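Lipase aflb (Neosartorya fumigata, PDB 6IDY) probably hydrolyses the ester bonds of lipids, with an alpha/beta-hydrolase type of fold and a bound calcium ion. Local coordinates at residues G159-L165 with D189-L195; F181-A187 with A370-V375; D254-A258 with A377-P383. All coordinates share one frame; numbering follows the deposited sequence.

Contact 1: residues G159-L165 with D189-L195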
loop_
_atom_site.group_PDB
_atom_site.type_symbol
_atom_site.label_atom_id
_atom_site.label_comp_id
_atom_site.label_asym_id
_atom_site.label_seq_id
_atom_site.Cartn_x
_atom_site.Cartn_y
_atom_site.Cartn_z
ATOM N N GLY A 159 7.527 2.040 25.436
ATOM C CA GLY A 159 7.971 0.713 25.010
ATOM C C GLY A 159 7.315 0.240 23.723
ATOM O O GLY A 159 7.405 -0.942 23.371
ATOM N N LYS A 160 6.645 1.162 23.006
ATOM C CA LYS A 160 5.967 0.863 21.747
ATOM C C LYS A 160 6.807 1.399 20.607
ATOM O O LYS A 160 7.154 2.580 20.591
ATOM C CB LYS A 160 4.542 1.447 21.707
ATOM C CG LYS A 160 3.667 1.028 22.890
ATOM C CD LYS A 160 2.193 0.983 22.540
ATOM C CE LYS A 160 1.464 2.297 22.680
ATOM N NZ LYS A 160 0.011 2.150 22.402
ATOM N N LYS A 161 7.179 0.517 19.682
ATOM C CA LYS A 161 7.993 0.869 18.528
ATOM C C LYS A 161 7.165 1.694 17.527
ATOM O O LYS A 161 6.101 1.237 17.114
ATOM C CB LYS A 161 8.537 -0.414 17.860
ATOM C CG LYS A 161 9.528 -0.202 16.709
ATOM C CD LYS A 161 10.890 0.212 17.222
ATOM C CE LYS A 161 11.993 -0.369 16.392
ATOM N NZ LYS A 161 12.439 -1.690 16.916
ATOM N N PRO A 162 7.621 2.904 17.126
ATOM C CA PRO A 162 6.869 3.666 16.118
ATOM C C PRO A 162 6.867 2.930 14.778
ATOM O O PRO A 162 7.901 2.422 14.354
ATOM C CB PRO A 162 7.625 5.001 16.043
ATOM C CG PRO A 162 8.454 5.062 17.317
ATOM C CD PRO A 162 8.838 3.633 17.544
ATOM N N VAL A 163 5.690 2.801 14.157
ATOM C CA VAL A 163 5.525 2.105 12.878
ATOM C C VAL A 163 4.910 3.067 11.858
ATOM O O VAL A 163 3.800 3.566 12.060
ATOM C CB VAL A 163 4.739 0.762 12.996
ATOM C CG1 VAL A 163 4.563 0.096 11.632
ATOM C CG2 VAL A 163 5.422 -0.199 13.965
ATOM N N ILE A 164 5.647 3.328 10.771
ATOM C CA ILE A 164 5.191 4.211 9.705
ATOM C C ILE A 164 4.433 3.384 8.684
ATOM O O ILE A 164 5.007 2.480 8.075
ATOM C CB ILE A 164 6.358 5.014 9.056
ATOM C CG1 ILE A 164 7.142 5.809 10.134
ATOM C CG2 ILE A 164 5.826 5.941 7.945
ATOM C CD1 ILE A 164 8.524 6.179 9.746
ATOM N N LEU A 165 3.147 3.709 8.499
ATOM C CA LEU A 165 2.283 3.040 7.537
ATOM C C LEU A 165 2.328 3.801 6.222
ATOM O O LEU A 165 1.894 4.952 6.155
ATOM C CB LEU A 165 0.849 2.910 8.070
ATOM C CG LEU A 165 0.667 2.252 9.444
ATOM C CD1 LEU A 165 -0.790 2.294 9.860
ATOM C CD2 LEU A 165 1.200 0.808 9.464
ATOM N N ASP A 189 3.730 -4.439 19.888
ATOM C CA ASP A 189 4.105 -3.258 20.668
ATOM C C ASP A 189 4.544 -2.209 19.630
ATOM O O ASP A 189 5.726 -1.876 19.486
ATOM C CB ASP A 189 5.205 -3.601 21.692
ATOM C CG ASP A 189 4.771 -4.589 22.769
ATOM O OD1 ASP A 189 3.630 -4.465 23.268
ATOM O OD2 ASP A 189 5.571 -5.484 23.108
ATOM N N ALA A 190 3.547 -1.756 18.855
ATOM C CA ALA A 190 3.659 -0.853 17.725
ATOM C C ALA A 190 2.805 0.399 17.922
ATOM O O ALA A 190 1.657 0.314 18.361
ATOM C CB ALA A 190 3.225 -1.583 16.466
ATOM N N ASP A 191 3.371 1.554 17.575
ATOM C CA ASP A 191 2.726 2.861 17.683
ATOM C C ASP A 191 2.641 3.431 16.274
ATOM O O ASP A 191 3.612 3.991 15.762
ATOM C CB ASP A 191 3.551 3.771 18.605
ATOM C CG ASP A 191 2.727 4.692 19.475
ATOM O OD1 ASP A 191 1.548 4.947 19.129
ATOM O OD2 ASP A 191 3.258 5.160 20.494
ATOM N N VAL A 192 1.488 3.241 15.633
ATOM C CA VAL A 192 1.289 3.605 14.236
ATOM C C VAL A 192 1.174 5.113 13.975
ATOM O O VAL A 192 0.610 5.874 14.764
ATOM C CB VAL A 192 0.110 2.845 13.564
ATOM C CG1 VAL A 192 0.345 1.331 13.566
ATOM C CG2 VAL A 192 -1.245 3.198 14.189
ATOM N N VAL A 193 1.730 5.513 12.834
ATOM C CA VAL A 193 1.613 6.828 12.212
ATOM C C VAL A 193 1.379 6.506 10.741
ATOM O O VAL A 193 1.809 5.444 10.280
ATOM C CB VAL A 193 2.810 7.807 12.428
ATOM C CG1 VAL A 193 2.943 8.221 13.888
ATOM C CG2 VAL A 193 4.123 7.247 11.890
ATOM N N TRP A 194 0.671 7.358 10.015
ATOM C CA TRP A 194 0.517 7.051 8.595
ATOM C C TRP A 194 0.870 8.243 7.727
ATOM O O TRP A 194 0.741 9.397 8.129
ATOM C CB TRP A 194 -0.837 6.429 8.234
ATOM C CG TRP A 194 -2.036 7.153 8.748
ATOM C CD1 TRP A 194 -2.722 8.148 8.117
ATOM C CD2 TRP A 194 -2.769 6.850 9.944
ATOM N NE1 TRP A 194 -3.807 8.526 8.875
ATOM C CE2 TRP A 194 -3.866 7.740 9.998
ATOM C CE3 TRP A 194 -2.581 5.942 11.001
ATOM C CZ2 TRP A 194 -4.791 7.726 11.054
ATOM C CZ3 TRP A 194 -3.485 5.938 12.049
ATOM C CH2 TRP A 194 -4.574 6.824 12.073
ATOM N N LEU A 195 1.391 7.941 6.550
ATOM C CA LEU A 195 1.858 8.946 5.626
ATOM C C LEU A 195 0.869 9.159 4.498
ATOM O O LEU A 195 0.706 8.294 3.648
ATOM C CB LEU A 195 3.237 8.513 5.115
ATOM C CG LEU A 195 3.997 9.454 4.208
ATOM C CD1 LEU A 195 4.480 10.696 4.966
ATOM C CD2 LEU A 195 5.169 8.728 3.610
#
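Lys161, Val163 and Leu165 each present both backbone polar atoms to the segment Asp189-Leu195, giving six hydrogen bonds in parallel register. Lys161 N reaches Asp189 O at 2.8 Å while Lys161 O accepts Asp191 N. The pattern repeats at Val163 with Asp191 and Val193, and closes where Leu195 N meets Leu165 O at 3.1 Å. Between these bonds lie CA-H...O contacts, such as Val192 CA to Val163 O at 3.3 Å. The two short strands run at 32° to one another; they are the parallel strands of a beta-alpha-beta unit, joined through helix 173-178.

Apolar contacts occur on both faces. On the face of Val163, Leu165, Ala190 and Val192, Val163 CG2 meets Ala190 CB at 3.6 Å. Leu165 swings CG beside its own backbone N (chi1 -54°), which lays CD1 obliquely on Val192 CB at 3.9 Å. On the reverse face Ile164 CG1 touches Val193 CG2 at 3.8 Å. Helix 205-223 touches Pro162 on this face and also Leu195, while Tyr177 of helix 173-178 touches Leu165 on the first face.

Charged groups sit at the strand starts. Lys160 passes over Asp191 at about a right angle, its CE 4.0 Å from Asp191 OD2, but NZ stays beyond salt-bridge range of OD1. Asp191 OD2 instead accepts Gly154 N, and Lys161 NZ leads away to a salt bridge with Asp254.

Pro162 lacks an N-H, yet its carbonyl faces strand 227-232 and bonds with Ala228. The chemistry thus implies an inner strand held on both edges by backbone bonds, with apolar contacts on the Val163 face and the Ile164 face and at most a long-range attraction between Lys160 and Asp191.

Contact 2: residues F181-A187 with A370-V375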
loop_
_atom_site.group_PDB
_atom_site.type_symbol
_atom_site.label_atom_id
_atom_site.label_comp_id
_atom_site.label_asym_id
_atom_site.label_seq_id
_atom_site.Cartn_x
_atom_site.Cartn_y
_atom_site.Cartn_z
ATOM N N PHE A 181 -4.029 -2.646 9.077
ATOM C CA PHE A 181 -2.817 -2.417 9.872
ATOM C C PHE A 181 -2.799 -1.121 10.699
ATOM O O PHE A 181 -1.891 -0.949 11.512
ATOM C CB PHE A 181 -1.553 -2.550 9.011
ATOM C CG PHE A 181 -1.194 -3.997 8.742
ATOM C CD1 PHE A 181 -0.732 -4.819 9.765
ATOM C CD2 PHE A 181 -1.317 -4.536 7.464
ATOM C CE1 PHE A 181 -0.400 -6.154 9.516
ATOM C CE2 PHE A 181 -0.977 -5.871 7.213
ATOM C CZ PHE A 181 -0.515 -6.669 8.238
ATOM N N GLY A 182 -3.835 -0.286 10.590
ATOM C CA GLY A 182 -3.979 0.869 11.472
ATOM C C GLY A 182 -4.213 0.360 12.890
ATOM O O GLY A 182 -3.989 1.085 13.863
ATOM N N LYS A 183 -4.624 -0.938 13.001
ATOM C CA LYS A 183 -4.887 -1.683 14.241
ATOM C C LYS A 183 -3.706 -2.592 14.665
ATOM O O LYS A 183 -3.886 -3.445 15.539
ATOM C CB LYS A 183 -6.160 -2.538 14.092
ATOM C CG LYS A 183 -7.458 -1.752 13.944
ATOM C CD LYS A 183 -8.624 -2.705 13.734
ATOM C CE LYS A 183 -9.946 -2.008 13.551
ATOM N NZ LYS A 183 -10.145 -1.567 12.147
ATOM N N LEU A 184 -2.503 -2.406 14.071
ATOM C CA LEU A 184 -1.302 -3.205 14.389
ATOM C C LEU A 184 -0.903 -3.141 15.881
ATOM O O LEU A 184 -0.419 -4.136 16.428
ATOM C CB LEU A 184 -0.124 -2.807 13.473
ATOM C CG LEU A 184 1.231 -3.532 13.652
ATOM C CD1 LEU A 184 1.130 -5.026 13.325
ATOM C CD2 LEU A 184 2.314 -2.857 12.826
ATOM N N GLY A 185 -1.171 -2.003 16.524
ATOM C CA GLY A 185 -0.922 -1.785 17.949
ATOM C C GLY A 185 -1.684 -2.740 18.852
ATOM O O GLY A 185 -1.298 -2.934 20.005
ATOM N N SER A 186 -2.771 -3.356 18.329
ATOM C CA SER A 186 -3.577 -4.341 19.055
ATOM C C SER A 186 -2.924 -5.737 18.993
ATOM O O SER A 186 -3.334 -6.631 19.733
ATOM C CB SER A 186 -4.983 -4.417 18.467
ATOM O OG SER A 186 -5.624 -3.153 18.462
ATOM N N ALA A 187 -1.926 -5.925 18.101
ATOM C CA ALA A 187 -1.255 -7.212 17.891
ATOM C C ALA A 187 0.221 -7.212 18.278
ATOM O O ALA A 187 0.770 -8.266 18.603
ATOM C CB ALA A 187 -1.409 -7.633 16.436
ATOM N N ALA A 370 -0.001 -12.789 6.986
ATOM C CA ALA A 370 0.629 -11.469 6.835
ATOM C C ALA A 370 0.782 -10.791 8.207
ATOM O O ALA A 370 1.864 -10.300 8.529
ATOM C CB ALA A 370 -0.192 -10.593 5.902
ATOM N N TRP A 371 -0.285 -10.829 9.026
ATOM C CA TRP A 371 -0.330 -10.280 10.387
ATOM C C TRP A 371 0.604 -11.007 11.342
ATOM O O TRP A 371 1.349 -10.349 12.066
ATOM C CB TRP A 371 -1.762 -10.306 10.923
ATOM C CG TRP A 371 -2.552 -9.126 10.465
ATOM C CD1 TRP A 371 -3.001 -8.877 9.198
ATOM C CD2 TRP A 371 -2.917 -7.989 11.255
ATOM N NE1 TRP A 371 -3.642 -7.661 9.157
ATOM C CE2 TRP A 371 -3.620 -7.100 10.411
ATOM C CE3 TRP A 371 -2.732 -7.638 12.609
ATOM C CZ2 TRP A 371 -4.121 -5.873 10.869
ATOM C CZ3 TRP A 371 -3.246 -6.431 13.065
ATOM C CH2 TRP A 371 -3.917 -5.558 12.198
ATOM N N ALA A 372 0.584 -12.358 11.325
ATOM C CA ALA A 372 1.440 -13.184 12.175
ATOM C C ALA A 372 2.920 -12.939 11.845
ATOM O O ALA A 372 3.745 -12.882 12.756
ATOM C CB ALA A 372 1.086 -14.653 12.010
ATOM N N LEU A 373 3.241 -12.723 10.554
ATOM C CA LEU A 373 4.606 -12.423 10.125
ATOM C C LEU A 373 5.020 -11.020 10.541
ATOM O O LEU A 373 6.168 -10.827 10.936
ATOM C CB LEU A 373 4.772 -12.614 8.612
ATOM C CG LEU A 373 4.843 -14.063 8.130
ATOM C CD1 LEU A 373 4.498 -14.145 6.677
ATOM C CD2 LEU A 373 6.204 -14.710 8.443
ATOM N N ALA A 374 4.084 -10.047 10.472
ATOM C CA ALA A 374 4.341 -8.664 10.883
ATOM C C ALA A 374 4.678 -8.619 12.384
ATOM O O ALA A 374 5.650 -7.980 12.766
ATOM C CB ALA A 374 3.132 -7.789 10.581
ATOM N N VAL A 375 3.898 -9.342 13.212
ATOM C CA VAL A 375 4.051 -9.451 14.670
ATOM C C VAL A 375 5.385 -10.133 14.994
ATOM O O VAL A 375 6.152 -9.620 15.811
ATOM C CB VAL A 375 2.825 -10.157 15.322
ATOM C CG1 VAL A 375 3.071 -10.495 16.793
ATOM C CG2 VAL A 375 1.573 -9.311 15.173
#
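Trp371 NE1 gives its hydrogen to Leu365 O in the preceding loop and at the same time lies over the Phe181 ring, 3.4 Å from Phe181 CZ. The bond to Leu365 probably limits rotation of the indole, and the phenyl ring covers one of its faces. The two rings make an offset stack: the centroids of the Phe181 ring and the five-membered ring of Trp371 are 4.0 Å apart, with planes only 11° from parallel. Phe181 CE1 sits over the centre of the indole, whereas NE1 is displaced toward the rim of the phenyl. Each ring leans beside its own backbone N (chi1 -77° in Phe181, -83° in Trp371), and the two side chains enter the stack from opposing directions.

The six-membered end of the indole pushes into the 3-10 turn. Trp371 CH2 is 3.9 Å from Lys183 C, and Lys183 O lies at the indole edge, in its plane. Ala187 CB comes to the same rim at Trp371 CZ3, 4.0 Å away, and also touches Val375 CG2 at 3.6 Å. One helical turn on from Ala370, Ala374 CB packs obliquely against Phe181 CE1 at 4.0 Å. The amine of Lys183 is taken up by a salt bridge to Asp407 and a hydrogen bond to Tyr178 O.

The 3-10 turn belongs to the connection from helix 173-178 to strand 190-195, and this buried apolar contact joins it to helix 368-379. Pro400, Gln402 and Leu403 of a later loop also pack on Trp371, while Ala370 and Leu373 of the helix rest on Ile313 of strand 310-314.

Contact 3: residues D254-A258 with A377-P383. With CA (calcium ion), chain D.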
loop_
_atom_site.group_PDB
_atom_site.type_symbol
_atom_site.label_atom_id
_atom_site.label_comp_id
_atom_site.label_asym_id
_atom_site.label_seq_id
_atom_site.Cartn_x
_atom_site.Cartn_y
_atom_site.Cartn_z
ATOM N N ASP A 254 14.495 -0.666 11.714
ATOM C CA ASP A 254 14.766 -2.032 12.176
ATOM C C ASP A 254 14.010 -3.087 11.380
ATOM O O ASP A 254 14.469 -4.220 11.289
ATOM C CB ASP A 254 14.465 -2.181 13.675
ATOM C CG ASP A 254 15.375 -1.373 14.584
ATOM O OD1 ASP A 254 16.496 -1.024 14.149
ATOM O OD2 ASP A 254 14.973 -1.106 15.737
ATOM N N ASP A 255 12.840 -2.732 10.840
ATOM C CA ASP A 255 12.014 -3.655 10.067
ATOM C C ASP A 255 11.269 -2.939 8.977
ATOM O O ASP A 255 10.698 -1.871 9.203
ATOM C CB ASP A 255 10.993 -4.379 10.972
ATOM C CG ASP A 255 11.579 -5.483 11.835
ATOM O OD1 ASP A 255 11.911 -6.552 11.286
ATOM O OD2 ASP A 255 11.692 -5.279 13.062
ATOM N N PHE A 256 11.255 -3.547 7.794
ATOM C CA PHE A 256 10.503 -3.071 6.646
ATOM C C PHE A 256 9.565 -4.223 6.287
ATOM O O PHE A 256 10.019 -5.256 5.805
ATOM C CB PHE A 256 11.455 -2.652 5.491
ATOM C CG PHE A 256 10.882 -2.323 4.117
ATOM C CD1 PHE A 256 9.528 -2.036 3.952
ATOM C CD2 PHE A 256 11.704 -2.286 2.995
ATOM C CE1 PHE A 256 9.006 -1.747 2.686
ATOM C CE2 PHE A 256 11.181 -1.992 1.731
ATOM C CZ PHE A 256 9.836 -1.731 1.585
ATOM N N ILE A 257 8.272 -4.086 6.625
ATOM C CA ILE A 257 7.247 -5.095 6.334
ATOM C C ILE A 257 6.527 -4.635 5.071
ATOM O O ILE A 257 5.891 -3.587 5.063
ATOM C CB ILE A 257 6.300 -5.352 7.547
ATOM C CG1 ILE A 257 7.111 -5.797 8.791
ATOM C CG2 ILE A 257 5.205 -6.391 7.189
ATOM C CD1 ILE A 257 6.539 -5.320 10.146
ATOM N N ALA A 258 6.691 -5.382 3.986
ATOM C CA ALA A 258 6.134 -5.004 2.696
ATOM C C ALA A 258 4.997 -5.912 2.246
ATOM O O ALA A 258 5.212 -7.079 1.914
ATOM C CB ALA A 258 7.242 -4.943 1.657
ATOM N N ALA A 377 8.062 -10.340 13.007
ATOM C CA ALA A 377 9.134 -9.448 12.540
ATOM C C ALA A 377 9.460 -8.375 13.579
ATOM O O ALA A 377 10.631 -8.103 13.835
ATOM C CB ALA A 377 8.734 -8.780 11.233
ATOM N N LEU A 378 8.417 -7.769 14.168
ATOM C CA LEU A 378 8.548 -6.709 15.163
ATOM C C LEU A 378 9.063 -7.191 16.520
ATOM O O LEU A 378 9.626 -6.388 17.262
ATOM C CB LEU A 378 7.215 -5.963 15.322
ATOM C CG LEU A 378 6.750 -5.171 14.098
ATOM C CD1 LEU A 378 5.306 -4.771 14.227
ATOM C CD2 LEU A 378 7.627 -3.953 13.858
ATOM N N SER A 379 8.886 -8.485 16.841
ATOM C CA SER A 379 9.305 -9.051 18.127
ATOM C C SER A 379 10.673 -9.747 18.104
ATOM O O SER A 379 11.176 -10.131 19.158
ATOM C CB SER A 379 8.230 -9.988 18.672
ATOM O OG SER A 379 7.966 -11.053 17.773
ATOM N N HIS A 380 11.289 -9.886 16.920
ATOM C CA HIS A 380 12.588 -10.546 16.789
ATOM C C HIS A 380 13.560 -9.730 15.957
ATOM O O HIS A 380 13.133 -9.018 15.046
ATOM C CB HIS A 380 12.417 -11.924 16.118
ATOM C CG HIS A 380 11.574 -12.887 16.890
ATOM N ND1 HIS A 380 10.198 -12.910 16.755
ATOM C CD2 HIS A 380 11.943 -13.837 17.781
ATOM C CE1 HIS A 380 9.775 -13.862 17.570
ATOM N NE2 HIS A 380 10.787 -14.445 18.210
ATOM N N ASP A 381 14.884 -9.892 16.219
ATOM C CA ASP A 381 15.926 -9.272 15.400
ATOM C C ASP A 381 15.796 -9.937 14.025
ATOM O O ASP A 381 15.469 -11.126 13.943
ATOM C CB ASP A 381 17.335 -9.531 15.976
ATOM C CG ASP A 381 17.645 -8.869 17.314
ATOM O OD1 ASP A 381 17.052 -7.801 17.609
ATOM O OD2 ASP A 381 18.498 -9.404 18.054
ATOM N N GLY A 382 15.975 -9.157 12.972
ATOM C CA GLY A 382 15.814 -9.658 11.619
ATOM C C GLY A 382 14.363 -9.671 11.166
ATOM O O GLY A 382 13.480 -9.138 11.854
ATOM N N PRO A 383 14.081 -10.286 9.995
ATOM C CA PRO A 383 12.698 -10.289 9.477
ATOM C C PRO A 383 11.765 -11.317 10.124
ATOM O O PRO A 383 12.181 -12.097 10.986
ATOM C CB PRO A 383 12.907 -10.600 7.988
ATOM C CG PRO A 383 14.111 -11.501 7.980
ATOM C CD PRO A 383 15.008 -10.977 9.069
HETATM CA CA CA D . 12.718 -7.486 13.401
HETATM O O HOH W 1 14.765 -6.298 12.993
HETATM O O HOH W 2 12.839 -6.346 15.455
#
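Ile257 crosses Leu378 at about a right angle, its CD1 4.0 Å from Leu378 CG, and its CG1 also meets Ala377 CB. This apolar patch lies beside a calcium site built from the same two parts of the chain. Asp255, two residues earlier on the strand, turns its carboxylate beside its own backbone N (chi1 -76°) and holds the calcium ion through both oxygens, OD2 at 2.5 Å. The calcium ion bridges the two parts, bound by the anionic carboxylate on one and by three neutral backbone carbonyls on the other. Of these, Ala377 O is the closest at 2.2 Å, and it comes from the last turn of the helix, where carbonyls are left without helical partners. His380 O and Gly382 O, 2.3 Å and 2.4 Å from the calcium ion, come from the loop that follows; Gly382 has a positive phi (83°), a conformation favourable to glycine. Two waters bring the coordination to seven oxygen atoms, a number common for calcium.

The oxygens crowd together: Asp255 OD2 is 3.1 Å from Ala377 O, a separation made tolerable by the shared metal. Water 1 ties in a second layer, donating to Asp254 O at 2.7 Å and accepting a weak bond from Gly382 N. The side chain of His380 starts away from the strand, and its ND1 is hydrogen-bonded to Asp376 O, which may steady the loop that offers its carbonyl.

Strand 253-259 runs between strands 227-232 and 310-314, whose Leu230 and Ile313 flank Ile257. The C-terminal end of helix 368-379 lies over the face carrying Asp255 and Ile257, with Ala377 on Thr311 and Leu378 on Ala228, while Phe256 faces helix 235-245.

How the contacts relate
The three contacts form one continuous region, with centres 11 to 13 Å apart. Contacts 1 and 3 reach the same sheet and meet at a salt bridge, Lys161 NZ to Asp254 OD2 at 2.9 Å, so the strand pair is linked to the residue beside the calcium ligand Asp255; the Lys161 side chain lies about 7 Å from the calcium ion. Contacts 2 and 3 share helix 368-379, and Leu184 CD2 packs on Leu378 CD1 at 3.8 Å. In contact 2 the Ala374 side chain is about 10 Å from the metal. Contact 1 touches contact 2 where Val192 CG2 meets Gly182 O at 3.5 Å.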